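Local coordinates for protein Bpsl2520 (Burkholderia pseudomallei K96243, PDB 6F03) that is of unknown function, an all-helical DUF2059-family protein that is probably exported and recognised as a secreted antigen of this pathogen, at residues B[114-118]-B[119-123]; B[148-152]-B[153-157]; B[161-164]-B[165-169]; B[185-188]-B[189-193]. All coordinates share one frame; numbering follows the deposited sequence.

Contact 1. Residues B[114-118]-B[119-123]; sequences KVFGT and QQFTN
The Phe121 side chain leaves its helix with CG trans to N (chi1 -177°), that of Phe116 leaves with CG trans to the carbonyl carbon, and the two rings come together where a 3-10 turn, 114-117, gives way to the N-terminus of helix 119-136. The junction is an N-cap, and Thr118 is the capping residue. The rings form a T-shaped pair: the edge of Phe116 is directed at the face of Phe121, the planes stand at 89°, and the centroids lie 5.2 Å apart. Phe116 CD1 does most of the touching, 3.6 Å from Phe121 CE1 and displaced toward the rim of the ring it faces. Val115 CG1 sits over the centre of one face of Phe116, so a neighbour in the same turn also holds that ring.

Next to the ring pair the cap is polar. Thr118 OG1, placed between its own N and carbonyl carbon, accepts from Phe121 N at 3.3 Å and donates to Val115 O at 2.7 Å, in the plane of that carbonyl. The hydroxyl thus joins the last 3-10 turn to the first helical turn, and Val115 O takes a second bond from Thr118 N.

Outside the junction, Phe116 rests on Ala66 and Ser70 of helix 55-84 and Phe121 on Ala63. Tyr176 of the second subunit meets the ring of Phe121 edge-to-face and hydrogen-bonds through its OH to Gln120 NE2, which makes the cap part of the dimer interface. The first full helical turn closes with Thr122 N donating to Thr118 O at 3.2 Å, nearly straight at 173°.

Contact 2. Residues B[148-152]-B[153-157]; sequences FYKSP and TGRKF
Phe148 and Phe157 meet with their side chains at about a right angle across a tight helix-to-helix corner, where helix 139-150 stops and helix 152-193 starts after the single residue Ser151. The edge of Phe148 is turned to the face of Phe157, with centroids 5.6 Å apart and planes inclined at 67°. Phe148 CE2 lies over the rim of the Phe157 ring, 4.0 Å from Phe157 CD2. That same CD2 is approached by Tyr149 CE1, also at 4.0 Å, and it lies near the plane of the Tyr149 ring, so two successive aromatics of the first helix close on one phenylalanine of the second.

The face of Phe148 receives Gly154 CA, a CH-pi contact 4.1 Å from the ring centroid. Gly154 CA also makes a CA-H...O contact of 3.1 Å to Phe148 O, so the backbones of the two helices are pressed together at this point.

Ser151 caps the new helix. Its OG lies between its own N and carbonyl carbon (chi1 72°), where it accepts from Gly154 N at 3.2 Å and donates to Phe148 O at 2.6 Å. One hydroxyl therefore links the two helices; it also hydrogen-bonds a glycerol, probably from the crystallisation liquor. The new helix then proceeds with Arg155 N to Ser151 O.

Tyr149 leans on Leu49 and Ala52 of helix 40-52. The corner thus lies between that helix and helix 139-150 of the second subunit, whose Phe148 stacks on Phe148, Leu145 packs against it and Asp144 hydrogen-bonds Thr153 OG1.

Contact 3. Residues B[161-164]-B[165-169]; sequences QDQV and GRDVV
Helix 152-193, the long C-terminal helix that runs against the second subunit, carries an i to i+4 amide-carboxylate bridge here, between Gln163 and Asp167. Gln163 NE2 donates to Asp167 OD1 at 3.1 Å with an N-H...O angle of 163°. The oxygen lies in the plane of the amide but is met on its syn side from 30° out of the carboxylate plane, and the two flat groups are turned 74° apart. A bend at chi2 of Gln163 turns the chain along the helix toward its C-terminal end, where the amide meets the carboxylate.

Arg166 lies over the preceding turn instead. Its guanidinium lays one face above the carbonyl oxygen of Asp162, which is 3.8 Å from the plane and over its centre, and the amide plane of Gln163 stands nearly perpendicular to it. Backbone bonds join the turns underneath, among them Asp167 N to Gln163 O.

The other carboxylate oxygen, Asp167 OD2, is hydrogen-bonded to Tyr136 OH of the second subunit, so Asp167 is held both by its own helix and across the interface. Nearby, Gln161 bonds to Tyr133 and Tyr137 of that subunit. Gln163 OE1 lies 3.6 Å from Arg166 NH2.

Contact 4. Residues B[185-188]-B[189-193]; sequences RDQA and DKEVA
Helical backbone runs through 185-192, with Asp189 N bonded to Arg185 O at 2.8 Å and Val192 N to Ala188 O, while the bond from Lys190 N to Asp186 O is weak. Two i to i+4 side-chain pairs decorate this last part of helix 152-193. In the first, a salt bridge, Arg185 NE donates to Asp189 OD1 at 2.9 Å. The oxygen lies close to the guanidinium plane, but the carboxylate stands almost perpendicular to it, the planes 89° apart, and is approached on its syn side. The bend of Arg185 at chi2 (59°) lets NE face the aspartate.

The second pair is Gln187 with Glu191. Gln187 NE2 donates at 3.0 Å to the anti lone pair of Glu191 OE2, and the acceptor lies in the amide plane. This oxygen also forms a salt bridge to Lys107 of the second subunit, so one atom serves both the intrahelical bond and the bridge between chains. Arg185 packs on Glu84 and Val192 on Asn85 of that subunit.

The extended Lys190 side chain crosses that of Gln187 at a slant, its CD 3.6 Å from Gln187 OE1.

The four contacts follow one another along the chain, and all touch the second subunit. Contacts 2, 3 and 4 share helix 152-193: contact 2 starts it, contact 3 adjoins contact 2 along it, their centres about 17 Å apart, and contact 4 lies near its far end, about 52 Å from contact 2 between centres. Contact 1 lies on the opposite side of the chain's centre from contacts 3 and 4; its centre is about 29 Å from that of contact 3. Contacts 1 and 2 both use a hydroxyl to cap a helix. No active site is known; besides the glycerol at Ser151, acetate, probably from crystallisation, lies near Lys156 in contact 2 and near Gly165 in contact 3.

Contact 1. Residues B[114-118]-B[119-123]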
loop_
_atom_site.group_PDB
_atom_site.type_symbol
_atom_site.label_atom_id
_atom_site.label_comp_id
_atom_site.label_asym_id
_atom_site.label_seq_id
_atom_site.Cartn_x
_atom_site.Cartn_y
_atom_site.Cartn_z
ATOM N N LYS B 114 -1.942 -5.732 19.512
ATOM C CA LYS B 114 -3.177 -6.117 20.180
ATOM C C LYS B 114 -4.171 -4.958 20.218
ATOM O O LYS B 114 -5.385 -5.169 20.101
ATOM C CB LYS B 114 -2.881 -6.624 21.598
ATOM C CG LYS B 114 -2.234 -8.007 21.641
ATOM C CD LYS B 114 -3.063 -9.029 20.840
ATOM C CE LYS B 114 -2.331 -10.373 20.695
ATOM N NZ LYS B 114 -2.889 -11.213 19.600
ATOM N N VAL B 115 -3.671 -3.726 20.361
ATOM C CA VAL B 115 -4.534 -2.550 20.500
ATOM C C VAL B 115 -5.543 -2.452 19.358
ATOM O O VAL B 115 -6.668 -1.970 19.546
ATOM C CB VAL B 115 -3.673 -1.275 20.585
ATOM C CG1 VAL B 115 -3.096 -0.953 19.220
ATOM C CG2 VAL B 115 -4.509 -0.118 21.112
ATOM N N PHE B 116 -5.187 -2.954 18.180
ATOM C CA PHE B 116 -6.064 -2.890 17.024
ATOM C C PHE B 116 -7.255 -3.846 17.101
ATOM O O PHE B 116 -8.204 -3.684 16.323
ATOM C CB PHE B 116 -5.240 -3.172 15.776
ATOM C CG PHE B 116 -4.140 -2.191 15.581
ATOM C CD1 PHE B 116 -4.432 -0.851 15.321
ATOM C CD2 PHE B 116 -2.824 -2.579 15.669
ATOM C CE1 PHE B 116 -3.412 0.085 15.151
ATOM C CE2 PHE B 116 -1.802 -1.655 15.492
ATOM C CZ PHE B 116 -2.094 -0.323 15.239
ATOM N N GLY B 117 -7.246 -4.821 18.012
ATOM C CA GLY B 117 -8.412 -5.659 18.196
ATOM C C GLY B 117 -9.386 -5.183 19.252
ATOM O O GLY B 117 -10.381 -5.866 19.519
ATOM N N THR B 118 -9.138 -4.027 19.865
ATOM C CA THR B 118 -9.974 -3.579 20.966
ATOM C C THR B 118 -11.246 -2.900 20.471
ATOM O O THR B 118 -11.328 -2.388 19.353
ATOM C CB THR B 118 -9.180 -2.642 21.893
ATOM O OG1 THR B 118 -8.711 -1.495 21.166
ATOM C CG2 THR B 118 -7.971 -3.379 22.516
ATOM N N GLN B 119 -12.259 -2.905 21.336
ATOM C CA GLN B 119 -13.482 -2.184 21.022
ATOM C C GLN B 119 -13.211 -0.693 20.889
ATOM O O GLN B 119 -13.868 -0.008 20.090
ATOM C CB GLN B 119 -14.539 -2.441 22.101
ATOM C CG GLN B 119 -15.892 -1.773 21.805
ATOM C CD GLN B 119 -16.539 -2.294 20.521
ATOM O OE1 GLN B 119 -16.704 -3.501 20.338
ATOM N NE2 GLN B 119 -16.861 -1.386 19.607
ATOM N N GLN B 120 -12.257 -0.175 21.672
ATOM C CA GLN B 120 -11.891 1.231 21.582
ATOM C C GLN B 120 -11.381 1.576 20.190
ATOM O O GLN B 120 -11.757 2.613 19.617
ATOM C CB GLN B 120 -10.827 1.550 22.638
ATOM C CG GLN B 120 -10.341 3.004 22.668
ATOM C CD GLN B 120 -9.115 3.188 23.587
ATOM O OE1 GLN B 120 -9.200 2.993 24.802
ATOM N NE2 GLN B 120 -7.975 3.548 23.000
ATOM N N PHE B 121 -10.544 0.711 19.613
ATOM C CA PHE B 121 -10.079 0.984 18.261
ATOM C C PHE B 121 -11.244 0.996 17.280
ATOM O O PHE B 121 -11.383 1.927 16.479
ATOM C CB PHE B 121 -9.033 -0.034 17.812
ATOM C CG PHE B 121 -8.473 0.276 16.438
ATOM C CD1 PHE B 121 -7.513 1.281 16.281
ATOM C CD2 PHE B 121 -8.943 -0.389 15.310
ATOM C CE1 PHE B 121 -7.000 1.601 15.037
ATOM C CE2 PHE B 121 -8.448 -0.072 14.039
ATOM C CZ PHE B 121 -7.465 0.932 13.907
ATOM N N THR B 122 -12.095 -0.036 17.333
ATOM C CA THR B 122 -13.263 -0.114 16.451
ATOM C C THR B 122 -14.145 1.122 16.562
ATOM O O THR B 122 -14.562 1.690 15.545
ATOM C CB THR B 122 -14.060 -1.376 16.779
ATOM O OG1 THR B 122 -13.232 -2.503 16.517
ATOM C CG2 THR B 122 -15.321 -1.474 15.911
ATOM N N ASN B 123 -14.461 1.539 17.795
ATOM C CA ASN B 123 -15.247 2.748 17.992
ATOM C C ASN B 123 -14.570 3.941 17.349
ATOM O O ASN B 123 -15.205 4.705 16.610
ATOM C CB ASN B 123 -15.460 3.010 19.482
ATOM C CG ASN B 123 -16.354 1.986 20.129
ATOM O OD1 ASN B 123 -17.020 1.204 19.443
ATOM N ND2 ASN B 123 -16.400 1.994 21.456
#

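Contact 2. Residues B[148-152]-B[153-157]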
loop_
_atom_site.group_PDB
_atom_site.type_symbol
_atom_site.label_atom_id
_atom_site.label_comp_id
_atom_site.label_asym_id
_atom_site.label_seq_id
_atom_site.Cartn_x
_atom_site.Cartn_y
_atom_site.Cartn_z
ATOM N N PHE B 148 -26.915 5.249 -4.795
ATOM C CA PHE B 148 -26.128 4.405 -5.687
ATOM C C PHE B 148 -25.697 3.107 -4.991
ATOM O O PHE B 148 -25.768 2.024 -5.585
ATOM C CB PHE B 148 -24.929 5.171 -6.222
ATOM C CG PHE B 148 -23.900 4.292 -6.868
ATOM C CD1 PHE B 148 -24.140 3.737 -8.113
ATOM C CD2 PHE B 148 -22.693 4.016 -6.221
ATOM C CE1 PHE B 148 -23.203 2.916 -8.715
ATOM C CE2 PHE B 148 -21.737 3.195 -6.814
ATOM C CZ PHE B 148 -21.995 2.643 -8.066
ATOM N N TYR B 149 -25.262 3.185 -3.731
ATOM C CA TYR B 149 -24.738 1.981 -3.073
ATOM C C TYR B 149 -25.820 0.936 -2.810
ATOM O O TYR B 149 -25.526 -0.267 -2.808
ATOM C CB TYR B 149 -24.041 2.329 -1.753
ATOM C CG TYR B 149 -22.650 2.887 -1.919
ATOM C CD1 TYR B 149 -21.677 2.172 -2.619
ATOM C CD2 TYR B 149 -22.277 4.079 -1.320
ATOM C CE1 TYR B 149 -20.374 2.657 -2.752
ATOM C CE2 TYR B 149 -20.976 4.574 -1.446
ATOM C CZ TYR B 149 -20.043 3.847 -2.163
ATOM O OH TYR B 149 -18.778 4.308 -2.294
ATOM N N LYS B 150 -27.055 1.365 -2.557
ATOM C CA LYS B 150 -28.169 0.441 -2.400
ATOM C C LYS B 150 -28.752 -0.032 -3.730
ATOM O O LYS B 150 -29.505 -0.997 -3.732
ATOM C CB LYS B 150 -29.272 1.075 -1.538
ATOM C CG LYS B 150 -28.798 1.314 -0.107
ATOM C CD LYS B 150 -29.936 1.485 0.882
ATOM C CE LYS B 150 -30.199 0.186 1.677
ATOM N NZ LYS B 150 -29.038 -0.230 2.572
ATOM N N SER B 151 -28.407 0.579 -4.857
ATOM C CA SER B 151 -28.894 0.083 -6.139
ATOM C C SER B 151 -28.229 -1.249 -6.481
ATOM O O SER B 151 -27.200 -1.603 -5.904
ATOM C CB SER B 151 -28.634 1.106 -7.242
ATOM O OG SER B 151 -27.256 1.177 -7.572
ATOM N N PRO B 152 -28.822 -2.024 -7.396
ATOM C CA PRO B 152 -28.195 -3.314 -7.757
ATOM C C PRO B 152 -26.771 -3.173 -8.270
ATOM O O PRO B 152 -25.918 -4.009 -7.957
ATOM C CB PRO B 152 -29.114 -3.866 -8.856
ATOM C CG PRO B 152 -30.456 -3.197 -8.591
ATOM C CD PRO B 152 -30.137 -1.826 -8.042
ATOM N N THR B 153 -26.489 -2.154 -9.079
ATOM C CA THR B 153 -25.119 -1.999 -9.549
ATOM C C THR B 153 -24.203 -1.516 -8.423
ATOM O O THR B 153 -23.040 -1.924 -8.365
ATOM C CB THR B 153 -25.084 -1.078 -10.775
ATOM O OG1 THR B 153 -25.558 -1.820 -11.905
ATOM C CG2 THR B 153 -23.667 -0.572 -11.074
ATOM N N GLY B 154 -24.716 -0.692 -7.506
ATOM C CA GLY B 154 -23.926 -0.307 -6.344
ATOM C C GLY B 154 -23.556 -1.493 -5.472
ATOM O O GLY B 154 -22.411 -1.634 -5.027
ATOM N N ARG B 155 -24.522 -2.363 -5.206
ATOM C CA ARG B 155 -24.214 -3.547 -4.413
ATOM C C ARG B 155 -23.154 -4.403 -5.093
ATOM O O ARG B 155 -22.239 -4.901 -4.430
ATOM C CB ARG B 155 -25.488 -4.336 -4.148
ATOM C CG ARG B 155 -26.405 -3.627 -3.181
ATOM C CD ARG B 155 -27.735 -4.313 -3.078
ATOM N NE ARG B 155 -28.203 -4.218 -1.700
ATOM C CZ ARG B 155 -29.064 -3.298 -1.276
ATOM N NH1 ARG B 155 -29.554 -2.420 -2.137
ATOM N NH2 ARG B 155 -29.442 -3.255 -0.005
ATOM N N LYS B 156 -23.249 -4.582 -6.416
ATOM C CA LYS B 156 -22.180 -5.265 -7.141
ATOM C C LYS B 156 -20.845 -4.544 -6.953
ATOM O O LYS B 156 -19.828 -5.172 -6.632
ATOM C CB LYS B 156 -22.554 -5.371 -8.621
ATOM C CG LYS B 156 -21.557 -6.133 -9.487
ATOM C CD LYS B 156 -21.730 -7.633 -9.301
ATOM C CE LYS B 156 -20.933 -8.460 -10.320
ATOM N NZ LYS B 156 -21.555 -8.498 -11.679
ATOM N N PHE B 157 -20.842 -3.210 -7.121
ATOM C CA PHE B 157 -19.624 -2.404 -7.023
ATOM C C PHE B 157 -18.918 -2.632 -5.687
ATOM O O PHE B 157 -17.707 -2.873 -5.637
ATOM C CB PHE B 157 -20.017 -0.930 -7.221
ATOM C CG PHE B 157 -18.901 0.081 -7.054
ATOM C CD1 PHE B 157 -18.118 0.464 -8.132
ATOM C CD2 PHE B 157 -18.691 0.713 -5.836
ATOM C CE1 PHE B 157 -17.108 1.451 -7.992
ATOM C CE2 PHE B 157 -17.676 1.696 -5.680
ATOM C CZ PHE B 157 -16.892 2.058 -6.762
#

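Contact 3. Residues B[161-164]-B[165-169]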
loop_
_atom_site.group_PDB
_atom_site.type_symbol
_atom_site.label_atom_id
_atom_site.label_comp_id
_atom_site.label_asym_id
_atom_site.label_seq_id
_atom_site.Cartn_x
_atom_site.Cartn_y
_atom_site.Cartn_z
ATOM N N GLN B 161 -15.406 -4.115 -6.965
ATOM C CA GLN B 161 -14.601 -3.012 -7.481
ATOM C C GLN B 161 -13.152 -3.099 -6.989
ATOM O O GLN B 161 -12.214 -2.845 -7.758
ATOM C CB GLN B 161 -15.248 -1.675 -7.129
ATOM C CG GLN B 161 -14.496 -0.500 -7.703
ATOM C CD GLN B 161 -14.375 -0.530 -9.221
ATOM O OE1 GLN B 161 -15.320 -0.876 -9.946
ATOM N NE2 GLN B 161 -13.186 -0.202 -9.711
ATOM N N ASP B 162 -12.938 -3.500 -5.735
ATOM C CA ASP B 162 -11.557 -3.686 -5.280
ATOM C C ASP B 162 -10.848 -4.771 -6.083
ATOM O O ASP B 162 -9.667 -4.635 -6.414
ATOM C CB ASP B 162 -11.508 -4.016 -3.788
ATOM C CG ASP B 162 -11.679 -2.777 -2.907
ATOM O OD1 ASP B 162 -11.377 -1.654 -3.366
ATOM O OD2 ASP B 162 -12.112 -2.924 -1.745
ATOM N N GLN B 163 -11.562 -5.839 -6.432
ATOM C CA GLN B 163 -10.971 -6.899 -7.243
ATOM C C GLN B 163 -10.541 -6.374 -8.612
ATOM O O GLN B 163 -9.543 -6.836 -9.183
ATOM C CB GLN B 163 -11.981 -8.040 -7.405
ATOM C CG GLN B 163 -11.383 -9.326 -7.929
ATOM C CD GLN B 163 -10.300 -9.846 -7.007
ATOM O OE1 GLN B 163 -10.558 -10.090 -5.827
ATOM N NE2 GLN B 163 -9.083 -9.995 -7.525
ATOM N N VAL B 164 -11.312 -5.436 -9.173
ATOM C CA VAL B 164 -10.960 -4.832 -10.464
ATOM C C VAL B 164 -9.621 -4.104 -10.354
ATOM O O VAL B 164 -8.731 -4.257 -11.198
ATOM C CB VAL B 164 -12.091 -3.892 -10.943
ATOM C CG1 VAL B 164 -11.674 -3.106 -12.164
ATOM C CG2 VAL B 164 -13.354 -4.680 -11.238
ATOM N N GLY B 165 -9.449 -3.317 -9.298
ATOM C CA GLY B 165 -8.169 -2.656 -9.101
ATOM C C GLY B 165 -7.007 -3.624 -8.936
ATOM O O GLY B 165 -5.931 -3.422 -9.503
ATOM N N ARG B 166 -7.202 -4.689 -8.158
ATOM C CA ARG B 166 -6.097 -5.614 -7.923
ATOM C C ARG B 166 -5.695 -6.339 -9.201
ATOM O O ARG B 166 -4.495 -6.520 -9.474
ATOM C CB ARG B 166 -6.473 -6.603 -6.822
ATOM C CG ARG B 166 -6.305 -6.002 -5.451
ATOM C CD ARG B 166 -6.335 -7.045 -4.361
ATOM N NE ARG B 166 -7.666 -7.608 -4.184
ATOM C CZ ARG B 166 -8.639 -6.999 -3.513
ATOM N NH1 ARG B 166 -8.424 -5.802 -2.978
ATOM N NH2 ARG B 166 -9.830 -7.577 -3.389
ATOM N N ASP B 167 -6.682 -6.756 -9.997
ATOM C CA ASP B 167 -6.394 -7.447 -11.250
ATOM C C ASP B 167 -5.529 -6.595 -12.172
ATOM O O ASP B 167 -4.589 -7.100 -12.802
ATOM C CB ASP B 167 -7.705 -7.809 -11.945
ATOM C CG ASP B 167 -8.224 -9.186 -11.547
ATOM O OD1 ASP B 167 -8.031 -9.586 -10.370
ATOM O OD2 ASP B 167 -8.874 -9.844 -12.400
ATOM N N VAL B 168 -5.843 -5.305 -12.283
ATOM C CA VAL B 168 -5.040 -4.424 -13.124
ATOM C C VAL B 168 -3.602 -4.345 -12.603
ATOM O O VAL B 168 -2.641 -4.627 -13.327
ATOM C CB VAL B 168 -5.699 -3.038 -13.217
ATOM C CG1 VAL B 168 -4.746 -2.060 -13.841
ATOM C CG2 VAL B 168 -7.010 -3.130 -14.048
ATOM N N VAL B 169 -3.438 -3.999 -11.329
ATOM C CA VAL B 169 -2.105 -3.773 -10.774
ATOM C C VAL B 169 -1.300 -5.073 -10.727
ATOM O O VAL B 169 -0.127 -5.108 -11.114
ATOM C CB VAL B 169 -2.230 -3.121 -9.387
ATOM C CG1 VAL B 169 -0.867 -3.013 -8.699
ATOM C CG2 VAL B 169 -2.920 -1.744 -9.519
#

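Contact 4. Residues B[185-188]-B[189-193]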
loop_
_atom_site.group_PDB
_atom_site.type_symbol
_atom_site.label_atom_id
_atom_site.label_comp_id
_atom_site.label_asym_id
_atom_site.label_seq_id
_atom_site.Cartn_x
_atom_site.Cartn_y
_atom_site.Cartn_z
ATOM N N ARG B 185 19.459 -4.767 -12.228
ATOM C CA ARG B 185 20.455 -5.763 -11.844
ATOM C C ARG B 185 21.566 -5.860 -12.881
ATOM O O ARG B 185 22.754 -5.957 -12.532
ATOM C CB ARG B 185 19.781 -7.122 -11.643
ATOM C CG ARG B 185 20.742 -8.286 -11.447
ATOM C CD ARG B 185 21.651 -8.082 -10.244
ATOM N NE ARG B 185 22.677 -9.112 -10.189
ATOM C CZ ARG B 185 22.600 -10.225 -9.463
ATOM N NH1 ARG B 185 21.533 -10.460 -8.707
ATOM N NH2 ARG B 185 23.602 -11.097 -9.492
ATOM N N ASP B 186 21.206 -5.838 -14.166
ATOM C CA ASP B 186 22.229 -6.008 -15.193
ATOM C C ASP B 186 23.186 -4.818 -15.206
ATOM O O ASP B 186 24.405 -4.995 -15.341
ATOM C CB ASP B 186 21.567 -6.220 -16.556
ATOM C CG ASP B 186 20.842 -7.576 -16.649
ATOM O OD1 ASP B 186 21.094 -8.467 -15.800
ATOM O OD2 ASP B 186 20.007 -7.750 -17.573
ATOM N N GLN B 187 22.663 -3.603 -15.006
ATOM C CA GLN B 187 23.553 -2.459 -14.881
ATOM C C GLN B 187 24.355 -2.534 -13.583
ATOM O O GLN B 187 25.515 -2.095 -13.537
ATOM C CB GLN B 187 22.760 -1.152 -14.953
ATOM C CG GLN B 187 23.643 0.071 -15.100
ATOM C CD GLN B 187 24.596 -0.046 -16.297
ATOM O OE1 GLN B 187 24.230 -0.578 -17.347
ATOM N NE2 GLN B 187 25.835 0.424 -16.127
ATOM N N ALA B 188 23.751 -3.094 -12.530
ATOM C CA ALA B 188 24.433 -3.226 -11.255
ATOM C C ALA B 188 25.603 -4.198 -11.360
ATOM O O ALA B 188 26.653 -3.981 -10.749
ATOM C CB ALA B 188 23.441 -3.662 -10.181
ATOM N N ASP B 189 25.444 -5.270 -12.141
ATOM C CA ASP B 189 26.570 -6.165 -12.407
ATOM C C ASP B 189 27.741 -5.404 -13.022
ATOM O O ASP B 189 28.901 -5.641 -12.673
ATOM C CB ASP B 189 26.137 -7.300 -13.348
ATOM C CG ASP B 189 25.224 -8.330 -12.674
ATOM O OD1 ASP B 189 25.162 -8.373 -11.422
ATOM O OD2 ASP B 189 24.548 -9.094 -13.411
ATOM N N LYS B 190 27.451 -4.508 -13.967
ATOM C CA LYS B 190 28.501 -3.767 -14.658
ATOM C C LYS B 190 29.230 -2.820 -13.715
ATOM O O LYS B 190 30.446 -2.642 -13.828
ATOM C CB LYS B 190 27.921 -2.972 -15.838
ATOM C CG LYS B 190 27.351 -3.801 -16.999
ATOM C CD LYS B 190 26.902 -2.867 -18.138
ATOM C CE LYS B 190 26.343 -3.621 -19.328
ATOM N NZ LYS B 190 25.928 -2.689 -20.433
ATOM N N GLU B 191 28.498 -2.188 -12.796
ATOM C CA GLU B 191 29.107 -1.268 -11.843
ATOM C C GLU B 191 30.050 -1.998 -10.891
ATOM O O GLU B 191 31.145 -1.508 -10.587
ATOM C CB GLU B 191 28.008 -0.541 -11.068
ATOM C CG GLU B 191 27.071 0.234 -11.995
ATOM C CD GLU B 191 27.773 1.372 -12.732
ATOM O OE1 GLU B 191 28.660 2.026 -12.133
ATOM O OE2 GLU B 191 27.477 1.579 -13.930
ATOM N N VAL B 192 29.642 -3.172 -10.407
ATOM C CA VAL B 192 30.510 -3.921 -9.504
ATOM C C VAL B 192 31.728 -4.445 -10.253
ATOM O O VAL B 192 32.858 -4.359 -9.761
ATOM C CB VAL B 192 29.730 -5.060 -8.831
ATOM C CG1 VAL B 192 30.689 -5.980 -8.082
ATOM C CG2 VAL B 192 28.664 -4.489 -7.916
ATOM N N ALA B 193 31.529 -4.959 -11.450
ATOM C CA ALA B 193 32.635 -5.473 -12.227
ATOM C C ALA B 193 33.618 -4.379 -12.598
ATOM O O ALA B 193 34.745 -4.650 -12.969
ATOM C CB ALA B 193 32.125 -6.164 -13.473
#